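Local coordinates for citrate lyase subunit beta-like protein (Mycobacterium tuberculosis H37Rv, PDB 6CHU) that acts as a magnesium-dependent lyase of the HpcH/HpaI aldolase family, with a role in itaconate dissimilation and leucine catabolism, at residues Gly77-Asp80 with Gln81-Leu85; Tyr163-Val166 with Ala167-Val170; Ser220-Pro223 with Val224-Ala228. All blocks are in the same frame, centred on the assembly; numbering follows the deposited sequence.

Contact 1. Residues Gly77-Asp80 with Gln81-Leu85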
loop_
_atom_site.group_PDB
_atom_site.type_symbol
_atom_site.label_atom_id
_atom_site.label_comp_id
_atom_site.label_asym_id
_atom_site.label_seq_id
_atom_site.Cartn_x
_atom_site.Cartn_y
_atom_site.Cartn_z
ATOM N N GLY A 77 19.477 0.604 19.648
ATOM C CA GLY A 77 19.263 0.329 21.050
ATOM C C GLY A 77 19.920 -0.927 21.579
ATOM O O GLY A 77 19.828 -1.187 22.785
ATOM N N THR A 78 20.579 -1.715 20.736
ATOM C CA THR A 78 21.223 -2.931 21.217
ATOM C C THR A 78 22.649 -2.653 21.674
ATOM O O THR A 78 23.328 -1.755 21.166
ATOM C CB THR A 78 21.242 -4.024 20.140
ATOM O OG1 THR A 78 22.076 -3.623 19.040
ATOM C CG2 THR A 78 19.828 -4.312 19.635
ATOM N N ALA A 79 23.104 -3.450 22.641
ATOM C CA ALA A 79 24.499 -3.357 23.054
ATOM C C ALA A 79 25.429 -3.727 21.906
ATOM O O ALA A 79 26.520 -3.156 21.784
ATOM C CB ALA A 79 24.759 -4.251 24.273
ATOM N N ASP A 80 25.002 -4.654 21.037
ATOM C CA ASP A 80 25.816 -5.002 19.877
ATOM C C ASP A 80 26.068 -3.792 18.992
ATOM O O ASP A 80 27.193 -3.590 18.519
ATOM C CB ASP A 80 25.158 -6.118 19.067
ATOM C CG ASP A 80 25.471 -7.496 19.612
ATOM O OD1 ASP A 80 26.621 -7.740 20.054
ATOM O OD2 ASP A 80 24.550 -8.336 19.595
ATOM N N GLN A 81 25.042 -2.970 18.756
ATOM C CA GLN A 81 25.257 -1.803 17.905
ATOM C C GLN A 81 26.295 -0.866 18.510
ATOM O O GLN A 81 27.133 -0.306 17.790
ATOM C CB GLN A 81 23.951 -1.047 17.652
ATOM C CG GLN A 81 24.094 -0.109 16.449
ATOM C CD GLN A 81 23.072 1.002 16.432
ATOM O OE1 GLN A 81 23.199 1.980 17.164
ATOM N NE2 GLN A 81 22.043 0.858 15.591
ATOM N N ALA A 82 26.268 -0.696 19.835
ATOM C CA ALA A 82 27.268 0.148 20.480
ATOM C C ALA A 82 28.668 -0.402 20.253
ATOM O O ALA A 82 29.601 0.352 19.948
ATOM C CB ALA A 82 26.970 0.270 21.976
ATOM N N ARG A 83 28.829 -1.723 20.384
ATOM C CA ARG A 83 30.118 -2.348 20.106
ATOM C C ARG A 83 30.506 -2.187 18.640
ATOM O O ARG A 83 31.678 -1.937 18.331
ATOM C CB ARG A 83 30.078 -3.828 20.490
ATOM C CG ARG A 83 29.696 -4.106 21.946
ATOM C CD ARG A 83 30.748 -3.619 22.934
ATOM N NE ARG A 83 30.639 -2.194 23.243
ATOM C CZ ARG A 83 29.730 -1.669 24.064
ATOM N NH1 ARG A 83 28.832 -2.449 24.651
ATOM N NH2 ARG A 83 29.716 -0.360 24.291
ATOM N N ASP A 84 29.532 -2.318 17.728
ATOM C CA ASP A 84 29.792 -2.155 16.296
ATOM C C ASP A 84 30.350 -0.773 15.987
ATOM O O ASP A 84 31.312 -0.631 15.223
ATOM C CB ASP A 84 28.511 -2.358 15.485
ATOM C CG ASP A 84 27.929 -3.741 15.629
ATOM O OD1 ASP A 84 28.661 -4.679 16.017
ATOM O OD2 ASP A 84 26.725 -3.873 15.348
ATOM N N LEU A 85 29.717 0.268 16.527
ATOM C CA LEU A 85 30.167 1.623 16.218
ATOM C C LEU A 85 31.556 1.883 16.774
ATOM O O LEU A 85 32.362 2.591 16.147
ATOM C CB LEU A 85 29.158 2.639 16.754
ATOM C CG LEU A 85 27.760 2.572 16.132
ATOM C CD1 LEU A 85 26.902 3.717 16.658
ATOM C CD2 LEU A 85 27.812 2.607 14.610
HETATM O O HOH W 1 21.191 2.712 19.057
#
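From T78 onward the backbone coils into the first turn of helix 79-89: R83 N donates to A79 O at 3.1 Å and D84 N to D80 O at 2.8 Å, while the bond from A82 N back to T78 O is weak. T78 is the N-cap. Its OG1 sits between the backbone N and the carbonyl carbon (chi1 66°), which turns the oxygen toward Q81; Q81 N donates to it at 3.1 Å. The same hydroxyl also bonds to A75 O, in the loop before the helix. Q81 CB packs against OG1 at 3.5 Å, the two side chains crossing at about a right angle. Beyond CG, Q81 runs extended, and its amide is held at both ends: NE2 by N74 O, and OE1 by a water at 2.9 Å that also accepts from G77 N. The chi1 of R83 (-57°) sets CG within 3.3 Å of A79 O, and bends at chi2 and chi3 then fold the guanidinium over A82 CB, 3.6 Å from the plane and offset toward the rim; A79 O also lies over a face, and NH2 pairs with E86. The D84 carboxylate lies beside D80 O, an acceptor close to acceptors; its OD1 is salt-bridged to R56 and its OD2 takes a hydrogen bond from N74 ND2. R56 also takes D80 OD1, so one arginine gathers both aspartates and probably eases their mutual charge. These acids lie toward helix 52-61, while Q81 and D84 touch I73 after strand 69-72, placing this turn in the beta-alpha-beta unit that continues to strand 95-98.

Contact 2. Residues Tyr163-Val166 with Ala167-Val170. With ACT (acetate ion), chain C.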
loop_
_atom_site.group_PDB
_atom_site.type_symbol
_atom_site.label_atom_id
_atom_site.label_comp_id
_atom_site.label_asym_id
_atom_site.label_seq_id
_atom_site.Cartn_x
_atom_site.Cartn_y
_atom_site.Cartn_z
ATOM N N TYR A 163 5.872 -13.661 -3.661
ATOM C CA TYR A 163 5.728 -13.003 -2.372
ATOM C C TYR A 163 4.264 -12.982 -1.944
ATOM O O TYR A 163 3.357 -12.811 -2.763
ATOM C CB TYR A 163 6.258 -11.565 -2.448
ATOM C CG TYR A 163 7.758 -11.434 -2.297
ATOM C CD1 TYR A 163 8.419 -11.997 -1.213
ATOM C CD2 TYR A 163 8.512 -10.749 -3.247
ATOM C CE1 TYR A 163 9.800 -11.871 -1.070
ATOM C CE2 TYR A 163 9.895 -10.617 -3.115
ATOM C CZ TYR A 163 10.529 -11.184 -2.027
ATOM O OH TYR A 163 11.899 -11.057 -1.890
ATOM N N ARG A 164 4.035 -13.135 -0.636
ATOM C CA ARG A 164 2.700 -12.898 -0.106
ATOM C C ARG A 164 2.411 -11.394 -0.117
ATOM O O ARG A 164 3.310 -10.569 -0.275
ATOM C CB ARG A 164 2.564 -13.489 1.297
ATOM C CG ARG A 164 2.671 -15.028 1.303
ATOM C CD ARG A 164 2.621 -15.617 2.705
ATOM N NE ARG A 164 2.834 -17.075 2.661
ATOM C CZ ARG A 164 1.910 -17.964 2.318
ATOM N NH1 ARG A 164 0.677 -17.582 1.988
ATOM N NH2 ARG A 164 2.216 -19.258 2.297
ATOM N N ASP A 165 1.132 -11.042 0.051
ATOM C CA ASP A 165 0.698 -9.674 -0.234
ATOM C C ASP A 165 1.356 -8.643 0.681
ATOM O O ASP A 165 1.753 -7.564 0.214
ATOM C CB ASP A 165 -0.826 -9.572 -0.140
ATOM C CG ASP A 165 -1.530 -10.117 -1.376
ATOM O OD1 ASP A 165 -0.834 -10.513 -2.344
ATOM O OD2 ASP A 165 -2.785 -10.143 -1.381
ATOM N N VAL A 166 1.461 -8.925 1.990
ATOM C CA VAL A 166 2.050 -7.909 2.869
ATOM C C VAL A 166 3.506 -7.662 2.501
ATOM O O VAL A 166 4.004 -6.531 2.618
ATOM C CB VAL A 166 1.886 -8.272 4.365
ATOM C CG1 VAL A 166 2.819 -9.416 4.777
ATOM C CG2 VAL A 166 2.134 -7.023 5.233
ATOM N N ALA A 167 4.199 -8.689 1.993
ATOM C CA ALA A 167 5.567 -8.495 1.520
ATOM C C ALA A 167 5.598 -7.620 0.270
ATOM O O ALA A 167 6.418 -6.696 0.165
ATOM C CB ALA A 167 6.221 -9.855 1.251
ATOM N N ARG A 168 4.718 -7.897 -0.691
ATOM C CA ARG A 168 4.618 -7.038 -1.867
ATOM C C ARG A 168 4.297 -5.605 -1.472
ATOM O O ARG A 168 4.824 -4.656 -2.064
ATOM C CB ARG A 168 3.558 -7.579 -2.822
ATOM C CG ARG A 168 3.863 -8.988 -3.290
ATOM C CD ARG A 168 2.618 -9.644 -3.883
ATOM N NE ARG A 168 2.369 -9.260 -5.265
ATOM C CZ ARG A 168 2.467 -10.097 -6.298
ATOM N NH1 ARG A 168 2.809 -11.363 -6.098
ATOM N NH2 ARG A 168 2.218 -9.669 -7.532
ATOM N N HIS A 169 3.442 -5.432 -0.463
ATOM C CA HIS A 169 3.042 -4.096 -0.026
ATOM C C HIS A 169 4.233 -3.323 0.531
ATOM O O HIS A 169 4.444 -2.147 0.201
ATOM C CB HIS A 169 1.937 -4.242 1.024
ATOM C CG HIS A 169 1.267 -2.959 1.424
ATOM N ND1 HIS A 169 0.064 -2.557 0.892
ATOM C CD2 HIS A 169 1.590 -2.043 2.366
ATOM C CE1 HIS A 169 -0.312 -1.427 1.466
ATOM N NE2 HIS A 169 0.596 -1.092 2.364
ATOM N N VAL A 170 5.035 -3.975 1.378
ATOM C CA VAL A 170 6.208 -3.313 1.961
ATOM C C VAL A 170 7.267 -3.039 0.897
ATOM O O VAL A 170 7.939 -1.992 0.919
ATOM C CB VAL A 170 6.754 -4.161 3.125
ATOM C CG1 VAL A 170 8.119 -3.643 3.602
ATOM C CG2 VAL A 170 5.737 -4.184 4.282
HETATM C C ACT C . -1.124 -11.816 2.436
HETATM O O ACT C . -0.832 -12.584 1.455
HETATM O OXT ACT C . -0.513 -10.768 2.856
HETATM C CH3 ACT C . -2.424 -12.188 3.253
#
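The R168 guanidinium has Y163 O at its edge, in its plane, with NH1 3.7 Å from that oxygen, while the Y163 ring meets A167 obliquely, CD1 to CB at 3.9 Å. The same ring also makes a cation-pi contact with R157 and an edge-to-face one with W142. R168 reaches its place through its methylene groups: CG touches Y163 CB at 3.6 Å, and a bend at chi3 (82°) sets the guanidinium with its edge toward Y163 O. D165 crosses R168 with the carboxylate and guanidinium planes 76° apart; OD1 stands 4.5 Å from NE, well out of the plane, so no N-H points at it. The real pairing is between subunits: D165 OD2 bridges to R168 NE of the second subunit, and R168 NE to D165 OD2 of the third. H169 likewise meets H169 of both other subunits edge-to-face. The backbone bonds R168 N to R164 O, H169 N to D165 O and V170 N to V166 O hold the turn. At its N-terminal end an acetate, probably from the crystallisation liquor, takes D165 N on O at 2.9 Å and V166 N on OXT at 2.8 Å; the helix end would be expected to favour its negative charge. A carboxylate on backbone N-H groups just after the N-cap, here R164, is a classic helix N-terminal anion site, set on a barrel helix that packs at the interface of the homotrimer.

Contact 3. Residues Ser220-Pro223 with Val224-Ala228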
loop_
_atom_site.group_PDB
_atom_site.type_symbol
_atom_site.label_atom_id
_atom_site.label_comp_id
_atom_site.label_asym_id
_atom_site.label_seq_id
_atom_site.Cartn_x
_atom_site.Cartn_y
_atom_site.Cartn_z
ATOM N N SER A 220 27.037 -16.576 -6.455
ATOM C CA SER A 220 26.464 -17.094 -7.697
ATOM C C SER A 220 25.261 -16.277 -8.152
ATOM O O SER A 220 24.892 -16.339 -9.331
ATOM C CB SER A 220 26.048 -18.557 -7.519
ATOM O OG SER A 220 24.972 -18.638 -6.600
ATOM N N GLN A 221 24.641 -15.522 -7.248
ATOM C CA GLN A 221 23.499 -14.698 -7.617
ATOM C C GLN A 221 23.904 -13.408 -8.317
ATOM O O GLN A 221 23.070 -12.806 -9.003
ATOM C CB GLN A 221 22.669 -14.376 -6.372
ATOM C CG GLN A 221 22.161 -15.620 -5.642
ATOM C CD GLN A 221 21.402 -15.280 -4.371
ATOM O OE1 GLN A 221 21.912 -14.580 -3.504
ATOM N NE2 GLN A 221 20.171 -15.781 -4.257
ATOM N N ILE A 222 25.157 -12.971 -8.170
ATOM C CA ILE A 222 25.562 -11.678 -8.737
ATOM C C ILE A 222 25.443 -11.649 -10.256
ATOM O O ILE A 222 24.908 -10.665 -10.793
ATOM C CB ILE A 222 26.971 -11.300 -8.249
ATOM C CG1 ILE A 222 26.975 -11.045 -6.736
ATOM C CG2 ILE A 222 27.466 -10.070 -8.992
ATOM C CD1 ILE A 222 26.245 -9.766 -6.302
ATOM N N PRO A 223 25.915 -12.651 -11.007
ATOM C CA PRO A 223 25.739 -12.597 -12.469
ATOM C C PRO A 223 24.284 -12.528 -12.885
ATOM O O PRO A 223 23.947 -11.843 -13.861
ATOM C CB PRO A 223 26.401 -13.896 -12.952
ATOM C CG PRO A 223 27.365 -14.244 -11.888
ATOM C CD PRO A 223 26.725 -13.818 -10.604
ATOM N N VAL A 224 23.408 -13.228 -12.163
ATOM C CA VAL A 224 21.991 -13.219 -12.507
ATOM C C VAL A 224 21.424 -11.815 -12.352
ATOM O O VAL A 224 20.707 -11.314 -13.227
ATOM C CB VAL A 224 21.234 -14.250 -11.649
ATOM C CG1 VAL A 224 19.763 -14.304 -12.031
ATOM C CG2 VAL A 224 21.880 -15.627 -11.797
ATOM N N VAL A 225 21.766 -11.153 -11.246
ATOM C CA VAL A 225 21.295 -9.796 -10.982
ATOM C C VAL A 225 21.829 -8.826 -12.030
ATOM O O VAL A 225 21.077 -8.025 -12.597
ATOM C CB VAL A 225 21.696 -9.370 -9.559
ATOM C CG1 VAL A 225 21.597 -7.851 -9.398
ATOM C CG2 VAL A 225 20.822 -10.090 -8.546
ATOM N N ARG A 226 23.139 -8.878 -12.299
ATOM C CA ARG A 226 23.724 -7.960 -13.272
ATOM C C ARG A 226 23.065 -8.105 -14.638
ATOM O O ARG A 226 22.801 -7.105 -15.319
ATOM C CB ARG A 226 25.234 -8.189 -13.378
ATOM C CG ARG A 226 26.029 -7.667 -12.187
ATOM C CD ARG A 226 27.484 -8.085 -12.282
ATOM N NE ARG A 226 28.314 -7.435 -11.276
ATOM C CZ ARG A 226 29.511 -7.878 -10.913
ATOM N NH1 ARG A 226 30.214 -7.228 -9.995
ATOM N NH2 ARG A 226 30.003 -8.979 -11.463
ATOM N N LYS A 227 22.787 -9.340 -15.060
ATOM C CA LYS A 227 22.102 -9.537 -16.335
ATOM C C LYS A 227 20.661 -9.033 -16.274
ATOM O O LYS A 227 20.147 -8.486 -17.256
ATOM C CB LYS A 227 22.135 -11.013 -16.729
ATOM C CG LYS A 227 21.459 -11.321 -18.062
ATOM C CD LYS A 227 21.652 -12.781 -18.450
ATOM C CE LYS A 227 20.794 -13.166 -19.646
ATOM N NZ LYS A 227 20.926 -14.616 -19.962
ATOM N N ALA A 228 19.992 -9.201 -15.129
ATOM C CA ALA A 228 18.586 -8.820 -15.038
ATOM C C ALA A 228 18.397 -7.314 -15.134
ATOM O O ALA A 228 17.320 -6.850 -15.524
ATOM C CB ALA A 228 17.981 -9.327 -13.730
#
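The main side-chain packing is a methyl on a cation: I222 CG2 sits over the centre of the R226 guanidinium, 3.5 Å above its plane and 3.6 Å from CZ. With CG2 swung opposite the backbone N of I222, the branch points at R226, whose chain, extended from CG to NE, lays its flat end over it. Lower down, R226 CD also brushes I222 CG2 at 3.8 Å. The two valines pack into the protein: V225 on T214 and C216 of strand 213-216, V224 on V196 and L199 of helix 196-209. This is the helix that follows the eighth strand of the TIM barrel, and these valines seat it on that strand and on the preceding helix. Backbone hydrogen bonds run i to i+4: V225 N to Q221 O at 3.1 Å, R226 N to I222 O at 2.9 Å with a nearly straight N-H (173°), and K227 N to P223 O at 3.0 Å. P223, near the start of the helix, has no N-H to offer, yet its carbonyl oxygen accepts from K227 N. Among polar ends, R226 NH1 makes a salt bridge to D37, which ties the I222-covered guanidinium to another part of the chain. Q221 is gripped twice over at OE1, by I217 N and H218 N, while its NE2 donates to H190 O; S220 OG bonds to H218 ND1.

In the fold
All three contacts are first turns of helices around the same barrel, none wholly buried and none wholly surface. Contacts 1 and 3 lie on opposite sides of the chain's centre, 33 Å apart between centres, and touch no other subunit; contact 2 alone looks onto its trimer mates, so its D165 and R168 are paired across the interface. Contact 1 answers its acids within its own chain. Contacts 1 and 2 both lie close to substrate residues, side chain to side chain: D84 about 8 Å from R72, V170 about 7 Å from E120. Contact 3, away from the annotated sites, relies more on apolar packing against a strand and helix.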